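Local coordinates for ribonuclease VapC (Klebsiella pneumoniae, PDB 7BY3), which probably acts as the RNA-cleaving, magnesium-dependent toxin of a toxin-antitoxin pair, a ribonuclease of the PIN-domain family, at residues E43-A48 with Q55-A60; T10-D15 with R21-A26; N65-N68 with D72-E75; I92-A97 with L102-R107. All blocks are in the same frame, centred on the assembly; numbering follows the deposited sequence.

Interaction 1: E43-A48 with Q55-A60; sequences EVMVGA and QRTRMA
The R58 guanidinium is met by the methyl end of M45: CE lies 4.2 Å from NE of R58, approaching obliquely rather than squarely over the face or in the plane. The Q55 amide, one turn back on the same helix as R58, places NE2 at an edge of the guanidinium, in its plane. M45 reaches across by folding its chain, with successive bends near -60° carrying CE to the border of the contact. Further in, T57 is the centre of the packing. Its CG2, anti to the backbone N, is 3.7 Å from V44 CG1, the two side chains crossing obliquely, and 4.3 Å from M45 SD. A48 fits against the other branch, its CB 3.5 Å from T57 OG1. These side chains join helices 38-50 and 54-61 as a nearly antiparallel pair, the segments running at 153° with their axes 9.4 Å apart. F17 of helix 10-17 also touches V44 and T57. The hydroxyl of T57 has a hydrogen bond with an aromatic side chain on the chain of another protein, presumably the antitoxin, besides a weak one with Q53 O. The contact is therefore dispersive between the helices: methyls, a thioether and the side of the T57 hydroxyl make the fit, that hydroxyl finds its polar partners beyond the pair, and the R58 guanidinium lies at the border, with a long, weak ion pair to E54.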
loop_
_atom_site.group_PDB
_atom_site.type_symbol
_atom_site.label_atom_id
_atom_site.label_comp_id
_atom_site.label_asym_id
_atom_site.label_seq_id
_atom_site.Cartn_x
_atom_site.Cartn_y
_atom_site.Cartn_z
ATOM N N GLU B 43 4.210 -2.136 9.615
ATOM C CA GLU B 43 3.792 -1.927 10.999
ATOM C C GLU B 43 4.596 -2.774 11.980
ATOM O O GLU B 43 4.755 -2.400 13.140
ATOM C CB GLU B 43 2.298 -2.219 11.169
ATOM C CG GLU B 43 1.384 -1.217 10.481
ATOM C CD GLU B 43 -0.013 -1.192 11.079
ATOM O OE1 GLU B 43 -0.164 -1.581 12.256
ATOM O OE2 GLU B 43 -0.959 -0.777 10.375
ATOM N N VAL B 44 5.098 -3.915 11.520
ATOM C CA VAL B 44 5.965 -4.740 12.353
ATOM C C VAL B 44 7.360 -4.117 12.434
ATOM O O VAL B 44 7.985 -4.106 13.495
ATOM C CB VAL B 44 6.061 -6.187 11.819
ATOM C CG1 VAL B 44 7.108 -6.974 12.587
ATOM C CG2 VAL B 44 4.709 -6.876 11.923
ATOM N N MET B 45 7.830 -3.575 11.314
ATOM C CA MET B 45 9.148 -2.947 11.258
ATOM C C MET B 45 9.217 -1.688 12.122
ATOM O O MET B 45 10.292 -1.304 12.583
ATOM C CB MET B 45 9.525 -2.613 9.812
ATOM C CG MET B 45 9.871 -3.827 8.963
ATOM S SD MET B 45 11.155 -4.867 9.688
ATOM C CE MET B 45 12.542 -3.739 9.688
ATOM N N VAL B 46 8.071 -1.049 12.332
ATOM C CA VAL B 46 7.985 0.070 13.264
ATOM C C VAL B 46 8.380 -0.406 14.659
ATOM O O VAL B 46 9.110 0.275 15.380
ATOM C CB VAL B 46 6.564 0.679 13.296
ATOM C CG1 VAL B 46 6.328 1.452 14.587
ATOM C CG2 VAL B 46 6.335 1.561 12.079
ATOM N N GLY B 47 7.909 -1.595 15.021
ATOM C CA GLY B 47 8.214 -2.179 16.313
ATOM C C GLY B 47 9.609 -2.767 16.369
ATOM O O GLY B 47 10.246 -2.772 17.422
ATOM N N ALA B 48 10.083 -3.268 15.234
ATOM C CA ALA B 48 11.433 -3.812 15.144
ATOM C C ALA B 48 12.466 -2.727 15.411
ATOM O O ALA B 48 13.518 -2.981 15.994
ATOM C CB ALA B 48 11.661 -4.436 13.782
ATOM N N GLN B 55 17.311 -6.122 12.251
ATOM C CA GLN B 55 17.863 -7.089 11.305
ATOM C C GLN B 55 17.249 -8.470 11.515
ATOM O O GLN B 55 16.973 -9.185 10.554
ATOM C CB GLN B 55 19.389 -7.161 11.428
ATOM C CG GLN B 55 20.043 -8.244 10.572
ATOM C CD GLN B 55 20.237 -7.824 9.124
ATOM O OE1 GLN B 55 19.503 -8.256 8.235
ATOM N NE2 GLN B 55 21.234 -6.982 8.881
ATOM N N ARG B 56 17.025 -8.831 12.774
ATOM C CA ARG B 56 16.490 -10.148 13.113
ATOM C C ARG B 56 15.006 -10.278 12.776
ATOM O O ARG B 56 14.539 -11.358 12.416
ATOM C CB ARG B 56 16.720 -10.444 14.597
ATOM C CG ARG B 56 17.909 -11.356 14.866
ATOM C CD ARG B 56 18.379 -11.263 16.311
ATOM N NE ARG B 56 19.357 -10.195 16.502
ATOM C CZ ARG B 56 19.745 -9.736 17.688
ATOM N NH1 ARG B 56 19.234 -10.246 18.800
ATOM N NH2 ARG B 56 20.644 -8.762 17.763
ATOM N N THR B 57 14.271 -9.179 12.896
ATOM C CA THR B 57 12.858 -9.165 12.533
ATOM C C THR B 57 12.704 -9.252 11.024
ATOM O O THR B 57 11.913 -10.044 10.511
ATOM C CB THR B 57 12.153 -7.903 13.039
ATOM O OG1 THR B 57 12.264 -7.832 14.466
ATOM C CG2 THR B 57 10.684 -7.921 12.647
ATOM N N ARG B 58 13.473 -8.426 10.322
ATOM C CA ARG B 58 13.511 -8.441 8.866
ATOM C C ARG B 58 13.884 -9.831 8.345
ATOM O O ARG B 58 13.399 -10.263 7.299
ATOM C CB ARG B 58 14.492 -7.379 8.362
ATOM C CG ARG B 58 14.885 -7.494 6.899
ATOM C CD ARG B 58 15.310 -6.148 6.311
ATOM N NE ARG B 58 15.751 -5.185 7.320
ATOM C CZ ARG B 58 16.953 -5.183 7.893
ATOM N NH1 ARG B 58 17.850 -6.103 7.570
ATOM N NH2 ARG B 58 17.254 -4.261 8.796
ATOM N N MET B 59 14.730 -10.533 9.094
ATOM C CA MET B 59 15.096 -11.907 8.762
ATOM C C MET B 59 13.904 -12.850 8.875
ATOM O O MET B 59 13.666 -13.671 7.992
ATOM C CB MET B 59 16.229 -12.397 9.668
ATOM C CG MET B 59 17.613 -11.931 9.244
ATOM S SD MET B 59 18.910 -12.481 10.371
ATOM C CE MET B 59 20.358 -11.770 9.598
ATOM N N ALA B 60 13.159 -12.727 9.969
ATOM C CA ALA B 60 12.012 -13.593 10.212
ATOM C C ALA B 60 10.870 -13.300 9.243
ATOM O O ALA B 60 10.196 -14.215 8.771
ATOM C CB ALA B 60 11.539 -13.446 11.646
#

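Interaction 2: T10-D15 with R21-A26; sequences TNILID and REAKQA
I12 and D15 pack against A23 and A26 in a small, buried helix-helix contact of the PIN domain, formed where helix 10-17, which follows strand 6-8, meets helix 21-28. The segments cross at -122° with their axes 8.4 Å apart, a short distance that suits the two alanines facing helix 10-17. A23 comes deepest: its CB sits 3.5 Å from the backbone oxygen of I12, touching the main chain itself, and 3.7 Å from CB of D15. The methyl of A23 is thus seated between a carbonyl and the root of a side chain one turn later. One turn on in its own helix, A26 offers its CB to CG2 of I12 at 4.2 Å. In I12 that branch is anti to the backbone N (CG1 at chi1 -64°), which lays it along the side of the helix, where it meets both alanine methyls. D15 contributes just its CB here, since its carboxylate turns to a salt bridge with R107 and a hydrogen bond with Y122. Apart from the I12 carbonyl, the touching atoms are carbons, and helix 21-28 crosses one flank of helix 10-17. From helix 10-17, L13 packs on T40 of helix 38-50 and on F64, while Y122, near the C terminus, leans on E22 and A23 of helix 21-28.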
loop_
_atom_site.group_PDB
_atom_site.type_symbol
_atom_site.label_atom_id
_atom_site.label_comp_id
_atom_site.label_asym_id
_atom_site.label_seq_id
_atom_site.Cartn_x
_atom_site.Cartn_y
_atom_site.Cartn_z
ATOM N N THR B 10 -1.439 -8.295 11.352
ATOM C CA THR B 10 -0.341 -7.671 12.086
ATOM C C THR B 10 -0.284 -8.053 13.567
ATOM O O THR B 10 0.796 -8.286 14.108
ATOM C CB THR B 10 -0.422 -6.131 11.980
ATOM O OG1 THR B 10 -0.573 -5.752 10.606
ATOM C CG2 THR B 10 0.833 -5.486 12.545
ATOM N N ASN B 11 -1.444 -8.123 14.214
ATOM C CA ASN B 11 -1.500 -8.363 15.655
ATOM C C ASN B 11 -0.906 -9.710 16.077
ATOM O O ASN B 11 -0.429 -9.859 17.203
ATOM C CB ASN B 11 -2.947 -8.256 16.154
ATOM C CG ASN B 11 -3.904 -9.152 15.386
ATOM O OD1 ASN B 11 -4.569 -8.711 14.449
ATOM N ND2 ASN B 11 -3.978 -10.416 15.784
ATOM N N ILE B 12 -0.932 -10.685 15.175
ATOM C CA ILE B 12 -0.401 -12.009 15.477
ATOM C C ILE B 12 1.122 -12.010 15.445
ATOM O O ILE B 12 1.767 -12.576 16.328
ATOM C CB ILE B 12 -0.934 -13.061 14.498
ATOM C CG1 ILE B 12 -2.447 -13.189 14.654
ATOM C CG2 ILE B 12 -0.270 -14.407 14.739
ATOM C CD1 ILE B 12 -3.046 -14.243 13.786
ATOM N N LEU B 13 1.691 -11.372 14.427
ATOM C CA LEU B 13 3.141 -11.243 14.323
ATOM C C LEU B 13 3.701 -10.472 15.515
ATOM O O LEU B 13 4.722 -10.855 16.087
ATOM C CB LEU B 13 3.531 -10.552 13.014
ATOM C CG LEU B 13 3.508 -11.400 11.741
ATOM C CD1 LEU B 13 3.983 -10.578 10.562
ATOM C CD2 LEU B 13 4.373 -12.633 11.900
ATOM N N ILE B 14 3.024 -9.389 15.886
ATOM C CA ILE B 14 3.401 -8.599 17.053
ATOM C C ILE B 14 3.388 -9.458 18.313
ATOM O O ILE B 14 4.320 -9.411 19.115
ATOM C CB ILE B 14 2.459 -7.392 17.245
ATOM C CG1 ILE B 14 2.614 -6.407 16.087
ATOM C CG2 ILE B 14 2.748 -6.689 18.562
ATOM C CD1 ILE B 14 4.009 -5.835 15.961
ATOM N N ASP B 15 2.331 -10.247 18.471
ATOM C CA ASP B 15 2.210 -11.172 19.592
ATOM C C ASP B 15 3.389 -12.129 19.658
ATOM O O ASP B 15 3.930 -12.388 20.730
ATOM C CB ASP B 15 0.911 -11.968 19.495
ATOM C CG ASP B 15 -0.177 -11.424 20.391
ATOM O OD1 ASP B 15 0.089 -10.465 21.144
ATOM O OD2 ASP B 15 -1.303 -11.955 20.340
ATOM N N ARG B 21 3.208 -17.374 23.306
ATOM C CA ARG B 21 3.183 -18.733 22.771
ATOM C C ARG B 21 1.913 -18.998 21.967
ATOM O O ARG B 21 1.881 -19.884 21.113
ATOM C CB ARG B 21 3.308 -19.761 23.900
ATOM C CG ARG B 21 3.632 -21.164 23.416
ATOM C CD ARG B 21 3.695 -22.164 24.556
ATOM N NE ARG B 21 3.793 -23.535 24.060
ATOM C CZ ARG B 21 4.921 -24.103 23.647
ATOM N NH1 ARG B 21 6.058 -23.421 23.669
ATOM N NH2 ARG B 21 4.914 -25.355 23.212
ATOM N N GLU B 22 0.869 -18.223 22.247
ATOM C CA GLU B 22 -0.388 -18.329 21.517
ATOM C C GLU B 22 -0.193 -18.019 20.036
ATOM O O GLU B 22 -0.867 -18.589 19.179
ATOM C CB GLU B 22 -1.441 -17.386 22.110
ATOM C CG GLU B 22 -1.898 -17.742 23.519
ATOM C CD GLU B 22 -1.117 -17.016 24.602
ATOM O OE1 GLU B 22 0.050 -16.646 24.360
ATOM O OE2 GLU B 22 -1.676 -16.814 25.700
ATOM N N ALA B 23 0.733 -17.111 19.745
ATOM C CA ALA B 23 1.030 -16.725 18.370
ATOM C C ALA B 23 1.883 -17.783 17.679
ATOM O O ALA B 23 1.689 -18.074 16.499
ATOM C CB ALA B 23 1.723 -15.380 18.338
ATOM N N LYS B 24 2.835 -18.343 18.422
ATOM C CA LYS B 24 3.626 -19.472 17.948
ATOM C C LYS B 24 2.701 -20.612 17.528
ATOM O O LYS B 24 2.922 -21.259 16.508
ATOM C CB LYS B 24 4.605 -19.934 19.035
ATOM C CG LYS B 24 5.350 -21.228 18.729
ATOM C CD LYS B 24 6.511 -21.430 19.697
ATOM C CE LYS B 24 7.137 -22.814 19.560
ATOM N NZ LYS B 24 6.203 -23.907 19.950
ATOM N N GLN B 25 1.649 -20.834 18.312
ATOM C CA GLN B 25 0.669 -21.871 18.012
ATOM C C GLN B 25 -0.220 -21.489 16.837
ATOM O O GLN B 25 -0.741 -22.354 16.138
ATOM C CB GLN B 25 -0.193 -22.158 19.238
ATOM C CG GLN B 25 0.570 -22.792 20.376
ATOM C CD GLN B 25 -0.316 -23.136 21.550
ATOM O OE1 GLN B 25 -1.453 -22.676 21.645
ATOM N NE2 GLN B 25 0.202 -23.951 22.457
ATOM N N ALA B 26 -0.399 -20.190 16.629
ATOM C CA ALA B 26 -1.195 -19.706 15.510
ATOM C C ALA B 26 -0.420 -19.856 14.205
ATOM O O ALA B 26 -0.989 -20.190 13.166
ATOM C CB ALA B 26 -1.598 -18.258 15.729
#

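Interaction 3: N65-N68 with D72-E75; sequences NIIN and DIAE
I73 pushes its CD1 toward the end of strand 65-67, overlapping CG2 of I67 at 4.1 Å and coming within 3.2 Å of the backbone oxygen of N68. The two isoleucine side chains meet at about a right angle, CD1 of I73 against CG2 of I67. An extended outer chain, chi2 166°, carries the tip of I73 across a CA separation from N68 of 8.8 Å. In I67 the touching branch is CG2, set anti to the backbone N (CG1 at chi1 -49°), while N68 takes part through its carbonyl, its side chain leading off another way. This is where the chain leaves strand 65-67, the partner of strand 35-37 in a parallel pair, and enters helix 71-83 of the α/β PIN fold after a brief turn. The helix thereby lays its first apolar residue over the strand's C-terminal end. I73 also packs on I92 and L99 of helix 88-99, so it touches both the strand end and that helix. The subunit interface is close by: N68 touches I69 of the second subunit, and E75 makes a salt bridge with R58 of that same subunit.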
loop_
_atom_site.group_PDB
_atom_site.type_symbol
_atom_site.label_atom_id
_atom_site.label_comp_id
_atom_site.label_asym_id
_atom_site.label_seq_id
_atom_site.Cartn_x
_atom_site.Cartn_y
_atom_site.Cartn_z
ATOM N N ASN B 65 5.558 -15.092 2.533
ATOM C CA ASN B 65 5.168 -14.486 1.274
ATOM C C ASN B 65 4.691 -13.081 1.599
ATOM O O ASN B 65 3.770 -12.900 2.392
ATOM C CB ASN B 65 4.076 -15.299 0.579
ATOM C CG ASN B 65 3.594 -14.652 -0.706
ATOM O OD1 ASN B 65 4.273 -13.804 -1.283
ATOM N ND2 ASN B 65 2.411 -15.053 -1.160
ATOM N N ILE B 66 5.316 -12.082 0.992
ATOM C CA ILE B 66 4.978 -10.703 1.305
ATOM C C ILE B 66 4.305 -10.071 0.102
ATOM O O ILE B 66 4.929 -9.852 -0.932
ATOM C CB ILE B 66 6.217 -9.891 1.717
ATOM C CG1 ILE B 66 6.886 -10.541 2.930
ATOM C CG2 ILE B 66 5.831 -8.457 2.035
ATOM C CD1 ILE B 66 8.184 -9.888 3.340
ATOM N N ILE B 67 3.017 -9.786 0.251
ATOM C CA ILE B 67 2.196 -9.368 -0.873
ATOM C C ILE B 67 2.032 -7.852 -0.936
ATOM O O ILE B 67 1.487 -7.233 -0.023
ATOM C CB ILE B 67 0.811 -10.036 -0.809
ATOM C CG1 ILE B 67 0.969 -11.543 -0.582
ATOM C CG2 ILE B 67 0.024 -9.753 -2.077
ATOM C CD1 ILE B 67 -0.331 -12.308 -0.563
ATOM N N ASN B 68 2.515 -7.266 -2.027
ATOM C CA ASN B 68 2.415 -5.829 -2.246
ATOM C C ASN B 68 0.983 -5.394 -2.524
ATOM O O ASN B 68 0.145 -6.202 -2.924
ATOM C CB ASN B 68 3.311 -5.399 -3.412
ATOM C CG ASN B 68 4.752 -5.835 -3.238
ATOM O OD1 ASN B 68 5.280 -5.860 -2.127
ATOM N ND2 ASN B 68 5.400 -6.178 -4.346
ATOM N N ASP B 72 -5.595 -3.791 -8.163
ATOM C CA ASP B 72 -6.840 -4.516 -7.915
ATOM C C ASP B 72 -6.943 -5.144 -6.524
ATOM O O ASP B 72 -7.960 -5.752 -6.194
ATOM C CB ASP B 72 -7.064 -5.576 -8.991
ATOM C CG ASP B 72 -7.875 -5.044 -10.162
ATOM O OD1 ASP B 72 -7.726 -3.849 -10.497
ATOM O OD2 ASP B 72 -8.674 -5.813 -10.737
ATOM N N ILE B 73 -5.905 -4.996 -5.708
ATOM C CA ILE B 73 -6.076 -5.184 -4.272
ATOM C C ILE B 73 -6.743 -3.916 -3.767
ATOM O O ILE B 73 -7.666 -3.957 -2.953
ATOM C CB ILE B 73 -4.748 -5.432 -3.530
ATOM C CG1 ILE B 73 -4.330 -6.895 -3.673
ATOM C CG2 ILE B 73 -4.881 -5.085 -2.055
ATOM C CD1 ILE B 73 -2.897 -7.157 -3.284
ATOM N N ALA B 74 -6.273 -2.789 -4.290
ATOM C CA ALA B 74 -6.863 -1.491 -4.006
ATOM C C ALA B 74 -8.319 -1.455 -4.450
ATOM O O ALA B 74 -9.165 -0.876 -3.774
ATOM C CB ALA B 74 -6.071 -0.389 -4.691
ATOM N N GLU B 75 -8.600 -2.081 -5.587
ATOM C CA GLU B 75 -9.957 -2.140 -6.120
ATOM C C GLU B 75 -10.894 -2.864 -5.160
ATOM O O GLU B 75 -11.971 -2.368 -4.831
ATOM C CB GLU B 75 -9.968 -2.839 -7.480
ATOM C CG GLU B 75 -11.064 -2.365 -8.405
ATOM C CD GLU B 75 -10.840 -0.944 -8.861
ATOM O OE1 GLU B 75 -9.838 -0.700 -9.562
ATOM O OE2 GLU B 75 -11.658 -0.070 -8.511
#

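Interaction 4: I92-A97 with L102-R107; sequences IILATA and LELITR
L104 divides its two methyls between I93 and L94, crossing each of these side chains at about a right angle. This is the helix-to-strand step of the PIN domain's α/β fold: helix 88-99 covers the middle strand, 103-105, of a parallel sheet, its segment 92-97 running at 146° to the strand. CD1 of L104 lies 3.6 Å from CG2 of I93, and CD2 lies 3.7 Å from CD1 of L94, so the leucine's fork straddles the helix surface between two consecutive residues. L104 stands out from the strand with CG anti to the backbone N (chi1 180°); L94 has the same first torsion, which sends its CD1 round to the strand. Nearer the turn, A97 CB packs on L104 CB at 4.2 Å. I93 also packs on D9, and T106, just past the strand, holds the D9 carboxylate through its hydroxyl; D9 is a predicted magnesium ligand, so the contact borders the probable metal site. Where the chain reverses, L102 N donates an almost straight bond, 177° at the hydrogen, to A97 O over 2.7 Å, reaching it from a direction tilted off the carbonyl plane.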
loop_
_atom_site.group_PDB
_atom_site.type_symbol
_atom_site.label_atom_id
_atom_site.label_comp_id
_atom_site.label_asym_id
_atom_site.label_seq_id
_atom_site.Cartn_x
_atom_site.Cartn_y
_atom_site.Cartn_z
ATOM N N ILE B 92 -7.658 -3.572 3.210
ATOM C CA ILE B 92 -6.562 -3.933 2.318
ATOM C C ILE B 92 -6.017 -5.322 2.646
ATOM O O ILE B 92 -5.731 -6.115 1.749
ATOM C CB ILE B 92 -5.425 -2.890 2.382
ATOM C CG1 ILE B 92 -5.915 -1.545 1.843
ATOM C CG2 ILE B 92 -4.218 -3.355 1.587
ATOM C CD1 ILE B 92 -4.956 -0.402 2.072
ATOM N N ILE B 93 -5.893 -5.617 3.935
ATOM C CA ILE B 93 -5.408 -6.919 4.375
ATOM C C ILE B 93 -6.431 -8.010 4.049
ATOM O O ILE B 93 -6.067 -9.121 3.663
ATOM C CB ILE B 93 -5.086 -6.908 5.886
ATOM C CG1 ILE B 93 -3.787 -6.138 6.131
ATOM C CG2 ILE B 93 -4.943 -8.318 6.426
ATOM C CD1 ILE B 93 -3.471 -5.912 7.587
ATOM N N LEU B 94 -7.713 -7.681 4.177
ATOM C CA LEU B 94 -8.776 -8.615 3.821
ATOM C C LEU B 94 -8.856 -8.801 2.306
ATOM O O LEU B 94 -9.108 -9.903 1.821
ATOM C CB LEU B 94 -10.122 -8.136 4.371
ATOM C CG LEU B 94 -11.326 -9.048 4.117
ATOM C CD1 LEU B 94 -11.058 -10.455 4.631
ATOM C CD2 LEU B 94 -12.584 -8.478 4.752
ATOM N N ALA B 95 -8.636 -7.720 1.563
ATOM C CA ALA B 95 -8.634 -7.773 0.103
ATOM C C ALA B 95 -7.486 -8.631 -0.409
ATOM O O ALA B 95 -7.633 -9.374 -1.379
ATOM C CB ALA B 95 -8.545 -6.374 -0.478
ATOM N N THR B 96 -6.342 -8.513 0.253
ATOM C CA THR B 96 -5.164 -9.291 -0.094
ATOM C C THR B 96 -5.422 -10.784 0.099
ATOM O O THR B 96 -5.034 -11.604 -0.733
ATOM C CB THR B 96 -3.949 -8.853 0.749
ATOM O OG1 THR B 96 -3.621 -7.493 0.439
ATOM C CG2 THR B 96 -2.746 -9.733 0.461
ATOM N N ALA B 97 -6.095 -11.128 1.192
ATOM C CA ALA B 97 -6.413 -12.521 1.492
ATOM C C ALA B 97 -7.373 -13.108 0.462
ATOM O O ALA B 97 -7.153 -14.207 -0.044
ATOM C CB ALA B 97 -7.000 -12.641 2.889
ATOM N N LEU B 102 -6.560 -16.803 0.546
ATOM C CA LEU B 102 -5.944 -17.166 1.813
ATOM C C LEU B 102 -6.911 -16.948 2.967
ATOM O O LEU B 102 -7.746 -16.048 2.926
ATOM C CB LEU B 102 -4.668 -16.357 2.046
ATOM C CG LEU B 102 -3.723 -16.193 0.857
ATOM C CD1 LEU B 102 -2.532 -15.338 1.249
ATOM C CD2 LEU B 102 -3.270 -17.544 0.349
ATOM N N GLU B 103 -6.798 -17.781 3.995
ATOM C CA GLU B 103 -7.550 -17.561 5.217
ATOM C C GLU B 103 -6.933 -16.390 5.961
ATOM O O GLU B 103 -5.715 -16.321 6.111
ATOM C CB GLU B 103 -7.551 -18.812 6.097
ATOM C CG GLU B 103 -8.472 -18.720 7.301
ATOM C CD GLU B 103 -9.923 -18.969 6.940
ATOM O OE1 GLU B 103 -10.174 -19.660 5.930
ATOM O OE2 GLU B 103 -10.815 -18.478 7.662
ATOM N N LEU B 104 -7.766 -15.459 6.413
ATOM C CA LEU B 104 -7.272 -14.339 7.199
ATOM C C LEU B 104 -7.315 -14.697 8.676
ATOM O O LEU B 104 -8.383 -14.920 9.240
ATOM C CB LEU B 104 -8.089 -13.073 6.930
ATOM C CG LEU B 104 -7.650 -11.829 7.710
ATOM C CD1 LEU B 104 -6.163 -11.574 7.525
ATOM C CD2 LEU B 104 -8.459 -10.614 7.291
ATOM N N ILE B 105 -6.146 -14.764 9.297
ATOM C CA ILE B 105 -6.072 -15.087 10.711
ATOM C C ILE B 105 -5.766 -13.819 11.486
ATOM O O ILE B 105 -4.725 -13.192 11.293
ATOM C CB ILE B 105 -5.013 -16.165 11.008
ATOM C CG1 ILE B 105 -5.163 -17.337 10.044
ATOM C CG2 ILE B 105 -5.160 -16.683 12.417
ATOM C CD1 ILE B 105 -4.218 -17.279 8.894
ATOM N N THR B 106 -6.697 -13.439 12.350
ATOM C CA THR B 106 -6.597 -12.197 13.098
ATOM C C THR B 106 -7.254 -12.350 14.460
ATOM O O THR B 106 -8.174 -13.148 14.629
ATOM C CB THR B 106 -7.256 -11.027 12.337
ATOM O OG1 THR B 106 -7.237 -9.848 13.151
ATOM C CG2 THR B 106 -8.694 -11.366 11.977
ATOM N N ARG B 107 -6.775 -11.587 15.433
ATOM C CA ARG B 107 -7.398 -11.574 16.748
ATOM C C ARG B 107 -8.572 -10.610 16.800
ATOM O O ARG B 107 -9.245 -10.508 17.825
ATOM C CB ARG B 107 -6.388 -11.196 17.827
ATOM C CG ARG B 107 -5.976 -12.342 18.721
ATOM C CD ARG B 107 -5.144 -11.847 19.888
ATOM N NE ARG B 107 -3.805 -11.465 19.459
ATOM C CZ ARG B 107 -3.431 -10.214 19.222
ATOM N NH1 ARG B 107 -2.198 -9.949 18.831
ATOM N NH2 ARG B 107 -4.292 -9.232 19.389
#

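In the fold
From the N terminus the four contacts close short loops in series, none enclosing or crossing another. Interaction 2 joins the first two helices, interaction 1 the next pair, interaction 3 brings a strand to the helix that follows it, and interaction 4 does the reverse, a helix to its strand. Tertiary packing then ties them together. V44 of interaction 1 lies on L13 and T10 of interaction 2; I12 of interaction 2 reaches the backbone of I105 in the strand of interaction 4; and I67 of interaction 3 meets T96 of interaction 4. Interactions 2 and 3 stand on opposite sides of the chain's centre, with interaction 4 nearest the middle touching both.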